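Local atomic coordinates of thiazoline oxidase/subtilisin-like protease (Prochloron didemni, PDB entry 4H6X), a protein that acts as a subtilisin-like transamidating protease in patellamide maturation, probably cutting precursor peptides and joining the ends of the product into a ring. Residues A[32-37]-A[133-138]; A[39-44]-A[56-61]; A[155-160]-A[186-191]; A[169-174]-A[198-203]. All blocks are in the same frame, centred on the assembly; numbering follows the deposited sequence.

Contact 1 (A[32-37]-A[133-138]); sequences QITIVI and RVINMP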
loop_
_atom_site.group_PDB
_atom_site.type_symbol
_atom_site.label_atom_id
_atom_site.label_comp_id
_atom_site.label_asym_id
_atom_site.label_seq_id
_atom_site.Cartn_x
_atom_site.Cartn_y
_atom_site.Cartn_z
ATOM N N GLN A 32 11.112 6.229 -12.097
ATOM C CA GLN A 32 12.390 5.933 -11.450
ATOM C C GLN A 32 12.178 5.499 -9.992
ATOM O O GLN A 32 13.108 5.028 -9.335
ATOM C CB GLN A 32 13.346 7.136 -11.506
ATOM C CG GLN A 32 13.806 7.528 -12.900
ATOM C CD GLN A 32 14.892 8.589 -12.867
ATOM O OE1 GLN A 32 15.965 8.381 -12.293
ATOM N NE2 GLN A 32 14.621 9.735 -13.482
ATOM N N ILE A 33 10.962 5.679 -9.483
ATOM C CA ILE A 33 10.633 5.246 -8.124
ATOM C C ILE A 33 9.963 3.878 -8.232
ATOM O O ILE A 33 8.895 3.750 -8.854
ATOM C CB ILE A 33 9.702 6.253 -7.393
ATOM C CG1 ILE A 33 10.350 7.651 -7.312
ATOM C CG2 ILE A 33 9.326 5.741 -6.001
ATOM C CD1 ILE A 33 11.740 7.660 -6.712
ATOM N N THR A 34 10.610 2.880 -7.635
ATOM C CA THR A 34 10.134 1.494 -7.636
ATOM C C THR A 34 9.554 1.108 -6.286
ATOM O O THR A 34 10.238 1.222 -5.263
ATOM C CB THR A 34 11.273 0.518 -8.013
ATOM O OG1 THR A 34 11.694 0.804 -9.350
ATOM C CG2 THR A 34 10.798 -0.962 -7.911
ATOM N N ILE A 35 8.297 0.664 -6.294
ATOM C CA ILE A 35 7.635 0.154 -5.095
ATOM C C ILE A 35 7.523 -1.357 -5.258
ATOM O O ILE A 35 6.994 -1.831 -6.257
ATOM C CB ILE A 35 6.204 0.749 -4.927
ATOM C CG1 ILE A 35 6.242 2.293 -4.867
ATOM C CG2 ILE A 35 5.505 0.159 -3.699
ATOM C CD1 ILE A 35 5.007 2.954 -5.467
ATOM N N VAL A 36 8.039 -2.107 -4.284
ATOM C CA VAL A 36 7.882 -3.563 -4.298
ATOM C C VAL A 36 6.838 -3.919 -3.257
ATOM O O VAL A 36 6.970 -3.566 -2.080
ATOM C CB VAL A 36 9.209 -4.323 -4.043
ATOM C CG1 VAL A 36 8.974 -5.831 -4.056
ATOM C CG2 VAL A 36 10.247 -3.953 -5.103
ATOM N N ILE A 37 5.813 -4.638 -3.699
ATOM C CA ILE A 37 4.696 -4.997 -2.845
ATOM C C ILE A 37 4.777 -6.474 -2.491
ATOM O O ILE A 37 4.631 -7.356 -3.363
ATOM C CB ILE A 37 3.345 -4.678 -3.536
ATOM C CG1 ILE A 37 3.248 -3.171 -3.837
ATOM C CG2 ILE A 37 2.165 -5.137 -2.690
ATOM C CD1 ILE A 37 2.022 -2.798 -4.674
ATOM N N ARG A 133 6.774 2.961 -10.808
ATOM C CA ARG A 133 6.990 1.569 -11.208
ATOM C C ARG A 133 6.628 0.675 -10.024
ATOM O O ARG A 133 7.054 0.923 -8.888
ATOM C CB ARG A 133 8.456 1.362 -11.608
ATOM C CG ARG A 133 8.828 -0.038 -12.090
ATOM C CD ARG A 133 10.227 -0.030 -12.696
ATOM N NE ARG A 133 10.753 -1.377 -12.901
ATOM C CZ ARG A 133 11.676 -1.954 -12.135
ATOM N NH1 ARG A 133 12.204 -1.304 -11.102
ATOM N NH2 ARG A 133 12.086 -3.186 -12.408
ATOM N N VAL A 134 5.815 -0.346 -10.278
ATOM C CA VAL A 134 5.414 -1.250 -9.208
ATOM C C VAL A 134 5.788 -2.681 -9.565
ATOM O O VAL A 134 5.501 -3.142 -10.682
ATOM C CB VAL A 134 3.902 -1.162 -8.909
ATOM C CG1 VAL A 134 3.467 -2.331 -8.028
ATOM C CG2 VAL A 134 3.558 0.172 -8.248
ATOM N N ILE A 135 6.452 -3.354 -8.624
ATOM C CA ILE A 135 6.710 -4.797 -8.713
ATOM C C ILE A 135 5.923 -5.505 -7.616
ATOM O O ILE A 135 6.126 -5.245 -6.423
ATOM C CB ILE A 135 8.210 -5.138 -8.560
ATOM C CG1 ILE A 135 9.017 -4.508 -9.709
ATOM C CG2 ILE A 135 8.430 -6.665 -8.483
ATOM C CD1 ILE A 135 10.535 -4.549 -9.518
ATOM N N ASN A 136 4.996 -6.367 -8.023
ATOM C CA ASN A 136 4.348 -7.270 -7.087
ATOM C C ASN A 136 5.205 -8.514 -6.876
ATOM O O ASN A 136 5.657 -9.136 -7.841
ATOM C CB ASN A 136 2.954 -7.654 -7.589
ATOM C CG ASN A 136 1.916 -6.568 -7.336
ATOM O OD1 ASN A 136 1.416 -6.415 -6.214
ATOM N ND2 ASN A 136 1.567 -5.834 -8.374
ATOM N N MET A 137 5.435 -8.876 -5.619
ATOM C CA MET A 137 6.130 -10.125 -5.297
ATOM C C MET A 137 5.155 -11.040 -4.543
ATOM O O MET A 137 5.112 -11.027 -3.299
ATOM C CB MET A 137 7.383 -9.845 -4.461
ATOM C CG MET A 137 8.269 -11.070 -4.244
ATOM S SD MET A 137 9.605 -10.798 -3.049
ATOM C CE MET A 137 10.484 -9.473 -3.856
ATOM N N PRO A 138 4.340 -11.818 -5.286
ATOM C CA PRO A 138 3.245 -12.552 -4.627
ATOM C C PRO A 138 3.744 -13.643 -3.690
ATOM O O PRO A 138 4.720 -14.320 -4.006
ATOM C CB PRO A 138 2.494 -13.195 -5.803
ATOM C CG PRO A 138 2.825 -12.326 -6.971
ATOM C CD PRO A 138 4.273 -11.955 -6.748
#
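R133 runs stretched out from CG to NE, with CG trans to the backbone nitrogen (chi1 -178°), which lays it alongside T34, whose OG1 is swung opposite its own carbonyl carbon (chi1 -63°) to meet it. NH1 of R133 donates to T34 OG1 at 2.8 Å; the hydroxyl sits at the guanidinium edge, close to its plane, but the bond is bent, 139° at the hydrogen. The other branch of T34, CG2, meets I135 CD1 at 3.9 Å.

Between the two backbones the pairing is parallel: T34 with R133, I35 with V134, V36 with I135, I37 with N136. I35 N reaches R133 O at 2.9 Å and I35 O takes I135 N, also 2.9 Å, so one residue grips both neighbours of its partner V134. I37 repeats this with I135 O and M137 N.

On the face with I35 and V134, I37 CD1 presses on V134 CG1 at 3.7 Å. N136 lies beside I37, its amide held by Y44 OH and T114 OG1. On the other face M137 CE reaches V36 CG1 at 3.9 Å.

This pair lies toward the 53-56 edge of the parallel sheet of the subtilase fold, one strand in from it. Strand 170-173 continues the sheet beyond 34-39, and strand 53-56 beyond 133-138; helices 101-118 and 273-293 cover the I35 side, while helix 154-165 covers V36 and M137.

Contact 2 (A[39-44]-A[56-61]); sequences DGDPDY and KVFPYW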
loop_
_atom_site.group_PDB
_atom_site.type_symbol
_atom_site.label_atom_id
_atom_site.label_comp_id
_atom_site.label_asym_id
_atom_site.label_seq_id
_atom_site.Cartn_x
_atom_site.Cartn_y
_atom_site.Cartn_z
ATOM N N ASP A 39 2.940 -9.183 -0.904
ATOM C CA ASP A 39 1.531 -9.441 -0.595
ATOM C C ASP A 39 1.126 -10.657 -1.426
ATOM O O ASP A 39 1.993 -11.441 -1.825
ATOM C CB ASP A 39 0.692 -8.196 -0.961
ATOM C CG ASP A 39 -0.679 -8.157 -0.267
ATOM O OD1 ASP A 39 -1.253 -9.221 0.072
ATOM O OD2 ASP A 39 -1.211 -7.039 -0.105
ATOM N N GLY A 40 -0.166 -10.816 -1.694
ATOM C CA GLY A 40 -0.646 -11.903 -2.573
ATOM C C GLY A 40 -0.448 -11.610 -4.051
ATOM O O GLY A 40 0.315 -10.711 -4.438
ATOM N N ASP A 41 -1.157 -12.373 -4.878
ATOM C CA ASP A 41 -1.044 -12.307 -6.320
ATOM C C ASP A 41 -2.230 -11.509 -6.890
ATOM O O ASP A 41 -3.357 -11.999 -6.895
ATOM C CB ASP A 41 -1.021 -13.735 -6.896
ATOM C CG ASP A 41 -0.690 -13.774 -8.372
ATOM O OD1 ASP A 41 -0.410 -12.723 -8.962
ATOM O OD2 ASP A 41 -0.705 -14.876 -8.955
ATOM N N PRO A 42 -1.969 -10.283 -7.379
ATOM C CA PRO A 42 -3.014 -9.404 -7.887
ATOM C C PRO A 42 -3.428 -9.765 -9.313
ATOM O O PRO A 42 -2.706 -10.476 -10.024
ATOM C CB PRO A 42 -2.332 -8.035 -7.885
ATOM C CG PRO A 42 -0.930 -8.360 -8.221
ATOM C CD PRO A 42 -0.640 -9.662 -7.505
ATOM N N ASP A 43 -4.577 -9.244 -9.723
ATOM C CA ASP A 43 -5.184 -9.608 -11.004
ATOM C C ASP A 43 -4.869 -8.514 -12.017
ATOM O O ASP A 43 -5.498 -7.467 -12.023
ATOM C CB ASP A 43 -6.696 -9.800 -10.806
ATOM C CG ASP A 43 -7.444 -10.156 -12.100
ATOM O OD1 ASP A 43 -6.822 -10.278 -13.178
ATOM O OD2 ASP A 43 -8.682 -10.305 -12.017
ATOM N N TYR A 44 -3.880 -8.769 -12.867
ATOM C CA TYR A 44 -3.424 -7.789 -13.861
ATOM C C TYR A 44 -4.326 -7.637 -15.090
ATOM O O TYR A 44 -3.995 -6.866 -15.987
ATOM C CB TYR A 44 -2.012 -8.142 -14.342
ATOM C CG TYR A 44 -0.891 -7.702 -13.438
ATOM C CD1 TYR A 44 -1.144 -7.163 -12.167
ATOM C CD2 TYR A 44 0.434 -7.854 -13.836
ATOM C CE1 TYR A 44 -0.103 -6.766 -11.338
ATOM C CE2 TYR A 44 1.470 -7.456 -13.010
ATOM C CZ TYR A 44 1.198 -6.921 -11.765
ATOM O OH TYR A 44 2.244 -6.542 -10.938
ATOM N N LYS A 56 5.199 -8.718 -12.139
ATOM C CA LYS A 56 5.313 -9.677 -11.041
ATOM C C LYS A 56 6.675 -10.347 -11.017
ATOM O O LYS A 56 7.174 -10.779 -12.049
ATOM C CB LYS A 56 4.236 -10.767 -11.127
ATOM C CG LYS A 56 2.813 -10.249 -11.047
ATOM C CD LYS A 56 1.823 -11.392 -11.132
ATOM C CE LYS A 56 0.447 -10.880 -11.512
ATOM N NZ LYS A 56 -0.599 -11.942 -11.402
ATOM N N VAL A 57 7.255 -10.442 -9.824
ATOM C CA VAL A 57 8.420 -11.265 -9.596
ATOM C C VAL A 57 8.049 -12.244 -8.483
ATOM O O VAL A 57 7.927 -11.847 -7.326
ATOM C CB VAL A 57 9.673 -10.414 -9.234
ATOM C CG1 VAL A 57 10.840 -11.314 -8.835
ATOM C CG2 VAL A 57 10.075 -9.523 -10.409
ATOM N N PHE A 58 7.830 -13.506 -8.853
ATOM C CA PHE A 58 7.472 -14.556 -7.903
ATOM C C PHE A 58 8.730 -15.041 -7.210
ATOM O O PHE A 58 9.712 -15.321 -7.880
ATOM C CB PHE A 58 6.781 -15.744 -8.603
ATOM C CG PHE A 58 5.426 -15.420 -9.135
ATOM C CD1 PHE A 58 4.290 -15.665 -8.373
ATOM C CD2 PHE A 58 5.277 -14.855 -10.388
ATOM C CE1 PHE A 58 3.033 -15.346 -8.861
ATOM C CE2 PHE A 58 4.027 -14.533 -10.881
ATOM C CZ PHE A 58 2.904 -14.777 -10.114
ATOM N N PRO A 59 8.703 -15.150 -5.868
ATOM C CA PRO A 59 9.882 -15.664 -5.154
ATOM C C PRO A 59 10.244 -17.029 -5.745
ATOM O O PRO A 59 9.401 -17.931 -5.760
ATOM C CB PRO A 59 9.383 -15.811 -3.709
ATOM C CG PRO A 59 8.244 -14.853 -3.607
ATOM C CD PRO A 59 7.583 -14.876 -4.957
ATOM N N TYR A 60 11.474 -17.173 -6.235
ATOM C CA TYR A 60 11.868 -18.383 -6.956
ATOM C C TYR A 60 11.976 -19.618 -6.048
ATOM O O TYR A 60 12.018 -20.763 -6.535
ATOM C CB TYR A 60 13.171 -18.130 -7.699
ATOM C CG TYR A 60 14.294 -17.625 -6.801
ATOM C CD1 TYR A 60 15.157 -18.514 -6.178
ATOM C CD2 TYR A 60 14.460 -16.263 -6.562
ATOM C CE1 TYR A 60 16.172 -18.068 -5.359
ATOM C CE2 TYR A 60 15.473 -15.796 -5.738
ATOM C CZ TYR A 60 16.326 -16.706 -5.147
ATOM O OH TYR A 60 17.307 -16.277 -4.316
ATOM N N TRP A 61 12.036 -19.378 -4.740
ATOM C CA TRP A 61 12.085 -20.449 -3.744
ATOM C C TRP A 61 10.707 -21.008 -3.358
ATOM O O TRP A 61 10.620 -21.949 -2.565
ATOM C CB TRP A 61 12.878 -20.011 -2.496
ATOM C CG TRP A 61 12.279 -18.836 -1.737
ATOM C CD1 TRP A 61 11.423 -18.893 -0.669
ATOM C CD2 TRP A 61 12.530 -17.444 -1.978
ATOM N NE1 TRP A 61 11.107 -17.621 -0.251
ATOM C CE2 TRP A 61 11.773 -16.713 -1.037
ATOM C CE3 TRP A 61 13.324 -16.741 -2.905
ATOM C CZ2 TRP A 61 11.778 -15.301 -0.995
ATOM C CZ3 TRP A 61 13.329 -15.320 -2.863
ATOM C CH2 TRP A 61 12.562 -14.631 -1.912
HETATM O O HOH W 1 -2.787 -11.348 -13.336
#
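D41 and K56 are the nearest backbone pair, with their CA atoms 8.3 Å apart, too far for main-chain pairing. The loop after strand 34-39 meets the end of strand 53-56 and the loop after it, across the end of 133-138, which lies between them in the sheet; side chains span the gap. The K56 chain is extended beyond CG and carries NZ to three oxygens: D41 OD1 at 2.6 Å, in a salt bridge on the syn side of the carboxylate; P42 O at 2.9 Å; and a water at 3.0 Å. That water also accepts from Y44 N, tying the ammonium group to the backbone of Y44.

On its way K56 slides over one face of Y44: K56 CE stands 3.7 Å from the centroid of the Y44 ring, only 7° off the normal, a CH-pi contact, and NZ adds a cation-pi approach above the same ring. F58 brings its ring edge to D41, CE1 being 3.8 Å from D41 OD2, with carboxylate and ring planes 88° apart. A methionine in place of K56 would probably leave the D41 carboxylate without its counter-charge and P42 O without this donor.

D39 bonds through OD2 to H109 ND1, consistent with the acid of a subtilisin-like Ser-His-Asp triad, and packs against helix 101-118. P42 packs on N136, and D41 and F58 on P138, all against strand 133-138.

Contact 3 (A[155-160]-A[186-191]); sequences NLARAI and EILVQA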
loop_
_atom_site.group_PDB
_atom_site.type_symbol
_atom_site.label_atom_id
_atom_site.label_comp_id
_atom_site.label_asym_id
_atom_site.label_seq_id
_atom_site.Cartn_x
_atom_site.Cartn_y
_atom_site.Cartn_z
ATOM N N ASN A 155 10.756 -16.350 5.495
ATOM C CA ASN A 155 10.266 -16.079 4.154
ATOM C C ASN A 155 10.178 -14.582 3.871
ATOM O O ASN A 155 10.509 -14.135 2.771
ATOM C CB ASN A 155 8.911 -16.739 3.923
ATOM C CG ASN A 155 8.430 -16.576 2.501
ATOM O OD1 ASN A 155 9.085 -17.031 1.557
ATOM N ND2 ASN A 155 7.284 -15.912 2.330
ATOM N N LEU A 156 9.743 -13.810 4.861
ATOM C CA LEU A 156 9.652 -12.371 4.689
ATOM C C LEU A 156 11.051 -11.761 4.535
ATOM O O LEU A 156 11.264 -10.892 3.694
ATOM C CB LEU A 156 8.860 -11.731 5.827
ATOM C CG LEU A 156 8.605 -10.221 5.754
ATOM C CD1 LEU A 156 8.054 -9.731 4.405
ATOM C CD2 LEU A 156 7.657 -9.849 6.889
ATOM N N ALA A 157 12.002 -12.241 5.334
ATOM C CA ALA A 157 13.399 -11.802 5.216
ATOM C C ALA A 157 13.942 -12.062 3.806
ATOM O O ALA A 157 14.547 -11.195 3.188
ATOM C CB ALA A 157 14.268 -12.500 6.256
ATOM N N ARG A 158 13.728 -13.276 3.315
ATOM C CA ARG A 158 14.144 -13.633 1.955
ATOM C C ARG A 158 13.473 -12.729 0.901
ATOM O O ARG A 158 14.114 -12.297 -0.059
ATOM C CB ARG A 158 13.840 -15.109 1.700
ATOM C CG ARG A 158 14.617 -16.051 2.618
ATOM C CD ARG A 158 14.308 -17.515 2.300
ATOM N NE ARG A 158 14.972 -17.982 1.073
ATOM C CZ ARG A 158 14.921 -19.243 0.622
ATOM N NH1 ARG A 158 14.215 -20.175 1.277
ATOM N NH2 ARG A 158 15.579 -19.574 -0.484
ATOM N N ALA A 159 12.181 -12.470 1.077
ATOM C CA ALA A 159 11.452 -11.558 0.184
ATOM C C ALA A 159 12.046 -10.136 0.159
ATOM O O ALA A 159 12.151 -9.513 -0.900
ATOM C CB ALA A 159 9.982 -11.522 0.559
ATOM N N ILE A 160 12.397 -9.625 1.337
ATOM C CA ILE A 160 12.973 -8.278 1.465
ATOM C C ILE A 160 14.342 -8.215 0.761
ATOM O O ILE A 160 14.582 -7.280 -0.006
ATOM C CB ILE A 160 13.012 -7.823 2.944
ATOM C CG1 ILE A 160 11.590 -7.488 3.413
ATOM C CG2 ILE A 160 13.923 -6.601 3.154
ATOM C CD1 ILE A 160 11.437 -7.423 4.929
ATOM N N GLU A 186 15.018 -12.715 13.929
ATOM C CA GLU A 186 16.344 -12.096 13.918
ATOM C C GLU A 186 16.857 -11.886 12.491
ATOM O O GLU A 186 17.390 -10.818 12.172
ATOM C CB GLU A 186 17.341 -12.912 14.761
ATOM C CG GLU A 186 18.795 -12.433 14.739
ATOM C CD GLU A 186 18.972 -10.936 14.993
ATOM O OE1 GLU A 186 18.159 -10.326 15.729
ATOM O OE2 GLU A 186 19.941 -10.362 14.449
ATOM N N ILE A 187 16.679 -12.897 11.636
ATOM C CA ILE A 187 16.956 -12.753 10.202
ATOM C C ILE A 187 16.124 -11.597 9.617
ATOM O O ILE A 187 16.601 -10.846 8.755
ATOM C CB ILE A 187 16.735 -14.092 9.430
ATOM C CG1 ILE A 187 17.136 -13.973 7.957
ATOM C CG2 ILE A 187 15.299 -14.594 9.546
ATOM C CD1 ILE A 187 18.497 -14.560 7.653
ATOM N N LEU A 188 14.900 -11.442 10.122
ATOM C CA LEU A 188 13.983 -10.413 9.656
ATOM C C LEU A 188 14.414 -9.036 10.151
ATOM O O LEU A 188 14.462 -8.089 9.366
ATOM C CB LEU A 188 12.528 -10.738 10.042
ATOM C CG LEU A 188 11.464 -9.716 9.603
ATOM C CD1 LEU A 188 11.566 -9.422 8.109
ATOM C CD2 LEU A 188 10.061 -10.208 9.955
ATOM N N VAL A 189 14.750 -8.945 11.440
ATOM C CA VAL A 189 15.315 -7.719 12.036
ATOM C C VAL A 189 16.505 -7.193 11.225
ATOM O O VAL A 189 16.567 -6.005 10.904
ATOM C CB VAL A 189 15.701 -7.937 13.534
ATOM C CG1 VAL A 189 16.314 -6.683 14.147
ATOM C CG2 VAL A 189 14.483 -8.359 14.341
ATOM N N GLN A 190 17.433 -8.075 10.860
ATOM C CA GLN A 190 18.609 -7.662 10.076
ATOM C C GLN A 190 18.248 -7.213 8.665
ATOM O O GLN A 190 18.853 -6.290 8.151
ATOM C CB GLN A 190 19.657 -8.777 9.983
ATOM C CG GLN A 190 20.316 -9.131 11.305
ATOM C CD GLN A 190 21.504 -10.062 11.130
ATOM O OE1 GLN A 190 22.353 -9.856 10.251
ATOM N NE2 GLN A 190 21.573 -11.095 11.970
ATOM N N ALA A 191 17.293 -7.894 8.028
ATOM C CA ALA A 191 16.836 -7.500 6.694
ATOM C C ALA A 191 16.190 -6.112 6.721
ATOM O O ALA A 191 16.349 -5.330 5.787
ATOM C CB ALA A 191 15.856 -8.525 6.135
#
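L156, A157 and I160 face I187, L188 and A191 where two neighbouring helices, 154-165 and 187-197, lie along one side of the parallel subtilase sheet. The segments 155-160 and 187-191 run the same way, their axes 23° apart and 8.5 Å from each other at closest approach. Small residues permit this closeness: the CA atoms of A157 and L188 are 4.7 Å apart, and the methyls A157 CB and A191 CB lie 4.3 Å from each other.

The A157 CB bond points toward the other helix, and CB meets I187 CG1 at 3.6 Å. I187 holds CG1 opposite the backbone nitrogen (chi1 -175°), which lays that branch over the alanine methyl while CG2 also borders it. On the other flank CD1 of L188 fits between I160 CD1 (3.8 Å) and L156 CG (3.9 Å), one turn apart, while CD2 of L188 meets CD2 of L156. The L188 and I160 side chains cross at about a right angle. I160 CG2 closes the row against A191 CB at 4.0 Å.

No hydrogen bond passes between the two segments, and the join is wholly apolar. I160 also packs on I192 and C195 further along helix 187-197, and on I38 of the sheet. N155 OD1 accepts from W61 NE1 and R158 makes a cation-pi contact with W61, both outside this interface. Two helices side by side on one sheet face, each linking parallel strands, are typical of successive beta-alpha-beta crossovers: 133-138 to 170-173 by the first helix, 170-173 to 201-205 by the second.

Contact 4 (A[169-174]-A[198-203]); sequences NIIHCA and NNVLIV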
loop_
_atom_site.group_PDB
_atom_site.type_symbol
_atom_site.label_atom_id
_atom_site.label_comp_id
_atom_site.label_asym_id
_atom_site.label_seq_id
_atom_site.Cartn_x
_atom_site.Cartn_y
_atom_site.Cartn_z
ATOM N N ASN A 169 12.788 1.253 -4.032
ATOM C CA ASN A 169 12.914 2.472 -3.250
ATOM C C ASN A 169 12.027 2.365 -2.013
ATOM O O ASN A 169 12.353 2.902 -0.945
ATOM C CB ASN A 169 12.491 3.679 -4.099
ATOM C CG ASN A 169 13.490 3.983 -5.212
ATOM O OD1 ASN A 169 14.631 4.357 -4.946
ATOM N ND2 ASN A 169 13.083 3.780 -6.449
ATOM N N ILE A 170 10.893 1.686 -2.183
ATOM C CA ILE A 170 9.931 1.446 -1.105
ATOM C C ILE A 170 9.539 -0.020 -1.172
ATOM O O ILE A 170 9.266 -0.534 -2.250
ATOM C CB ILE A 170 8.662 2.307 -1.246
ATOM C CG1 ILE A 170 9.020 3.806 -1.337
ATOM C CG2 ILE A 170 7.679 2.055 -0.089
ATOM C CD1 ILE A 170 7.808 4.715 -1.552
ATOM N N ILE A 171 9.534 -0.673 -0.021
ATOM C CA ILE A 171 9.018 -2.024 0.121
ATOM C C ILE A 171 7.770 -1.938 0.999
ATOM O O ILE A 171 7.842 -1.525 2.167
ATOM C CB ILE A 171 10.051 -2.976 0.769
ATOM C CG1 ILE A 171 11.351 -3.010 -0.051
ATOM C CG2 ILE A 171 9.445 -4.370 0.949
ATOM C CD1 ILE A 171 12.538 -3.721 0.613
ATOM N N HIS A 172 6.631 -2.299 0.416
ATOM C CA HIS A 172 5.373 -2.373 1.136
ATOM C C HIS A 172 5.114 -3.805 1.622
ATOM O O HIS A 172 4.932 -4.716 0.795
ATOM C CB HIS A 172 4.228 -1.904 0.228
ATOM C CG HIS A 172 2.923 -1.750 0.940
ATOM N ND1 HIS A 172 2.046 -2.799 1.124
ATOM C CD2 HIS A 172 2.345 -0.672 1.516
ATOM C CE1 HIS A 172 0.986 -2.376 1.790
ATOM N NE2 HIS A 172 1.149 -1.090 2.050
ATOM N N CYS A 173 5.113 -4.001 2.942
ATOM C CA CYS A 173 4.863 -5.322 3.552
ATOM C C CYS A 173 3.528 -5.368 4.266
ATOM O O CYS A 173 3.276 -4.555 5.156
ATOM C CB CYS A 173 5.919 -5.703 4.603
ATOM S SG CYS A 173 7.625 -5.228 4.311
ATOM N N ALA A 174 2.698 -6.344 3.891
ATOM C CA ALA A 174 1.458 -6.699 4.610
ATOM C C ALA A 174 0.504 -5.516 4.728
ATOM O O ALA A 174 -0.710 -5.674 4.646
ATOM C CB ALA A 174 1.765 -7.288 5.986
ATOM N N ASN A 198 20.385 1.106 3.447
ATOM C CA ASN A 198 20.529 1.274 2.011
ATOM C C ASN A 198 19.538 2.213 1.367
ATOM O O ASN A 198 19.279 2.113 0.163
ATOM C CB ASN A 198 20.494 -0.080 1.319
ATOM C CG ASN A 198 21.807 -0.806 1.445
ATOM O OD1 ASN A 198 22.742 -0.530 0.703
ATOM N ND2 ASN A 198 21.894 -1.720 2.397
ATOM N N ASN A 199 18.968 3.109 2.166
ATOM C CA ASN A 199 18.106 4.164 1.631
ATOM C C ASN A 199 16.778 3.626 1.041
ATOM O O ASN A 199 16.267 4.145 0.062
ATOM C CB ASN A 199 18.895 5.008 0.605
ATOM C CG ASN A 199 18.146 6.258 0.162
ATOM O OD1 ASN A 199 17.447 6.895 0.958
ATOM N ND2 ASN A 199 18.280 6.605 -1.114
ATOM N N VAL A 200 16.233 2.580 1.654
ATOM C CA VAL A 200 14.980 1.967 1.202
ATOM C C VAL A 200 13.963 2.032 2.327
ATOM O O VAL A 200 14.220 1.552 3.434
ATOM C CB VAL A 200 15.179 0.496 0.754
ATOM C CG1 VAL A 200 13.847 -0.123 0.291
ATOM C CG2 VAL A 200 16.223 0.435 -0.349
ATOM N N LEU A 201 12.811 2.631 2.032
ATOM C CA LEU A 201 11.727 2.767 3.011
ATOM C C LEU A 201 10.877 1.492 3.091
ATOM O O LEU A 201 10.430 0.983 2.063
ATOM C CB LEU A 201 10.821 3.955 2.621
ATOM C CG LEU A 201 9.630 4.295 3.529
ATOM C CD1 LEU A 201 10.085 4.712 4.931
ATOM C CD2 LEU A 201 8.777 5.386 2.887
ATOM N N ILE A 202 10.631 1.027 4.315
ATOM C CA ILE A 202 9.714 -0.056 4.608
ATOM C C ILE A 202 8.421 0.537 5.153
ATOM O O ILE A 202 8.450 1.326 6.105
ATOM C CB ILE A 202 10.293 -1.024 5.677
ATOM C CG1 ILE A 202 11.553 -1.730 5.170
ATOM C CG2 ILE A 202 9.239 -2.025 6.140
ATOM C CD1 ILE A 202 11.291 -2.823 4.156
ATOM N N VAL A 203 7.296 0.169 4.534
ATOM C CA VAL A 203 5.966 0.585 5.012
ATOM C C VAL A 203 5.166 -0.647 5.406
ATOM O O VAL A 203 5.102 -1.645 4.664
ATOM C CB VAL A 203 5.176 1.430 3.968
ATOM C CG1 VAL A 203 3.865 1.943 4.563
ATOM C CG2 VAL A 203 5.998 2.620 3.475
HETATM O O HOH W 2 14.648 4.858 -1.924
#
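I171 and I202 lie side by side on one face of the sheet, and the end of I202 folds back to the other strand: its CD1 rests 3.6 Å from I171 CB, brought there by a bent second torsion (chi2 -75°). V200 CG1 meets I171 CG1 at 3.8 Å, and C173 SG touches I202 CG2 at 4.0 Å. On the reverse face I170 CG2 meets V203 CG2. Cutting I171 back to an alanine removes CG1, CG2 and CD1, which is likely to leave V200 CG1 without its apolar mate and thin the packing around I202 CD1.

Between the two faces the strands pair in parallel. I171 N donates to L201 O at 2.8 Å and I171 O accepts from V203 N at 3.0 Å; L201 N to N169 O and C173 N to V203 O follow. At the polar end a water sits 2.7 Å from N199 O and 3.1 Å from N169 OD1, while the N199 amide is engaged by A300 N and V298 O.

Strand 170-173, central in the parallel subtilase sheet, reaches 201-205 through helix 187-197, a beta-alpha-beta crossover; strand 34-39 adjoins its far side. Helices 154-165 and 187-197 cover I171, and 273-293 packs on H172 and V203.

Overall arrangement
Contacts 1 and 4 are parts of one sheet, their centres 10 Å apart, joined where V36 O accepts from H172 N at 2.8 Å. Contact 2 lies at the ends of strands 34-39 and 53-56, beside 133-138 of contact 1, where V57 N bonds to N136 O at 2.9 Å. Contact 3 lies over one sheet face, I160 CG2 being 4.1 Å from I171 CD1 of contact 4, and its N155 side reaches W61 of contact 2. D39, in the first segment of contact 2, has the geometry of a subtilase triad with H109 and S274, probably the active site; the side chain of I37 of contact 1 touches the residues of this probable triad, and H172 of contact 4 lies near them without touching.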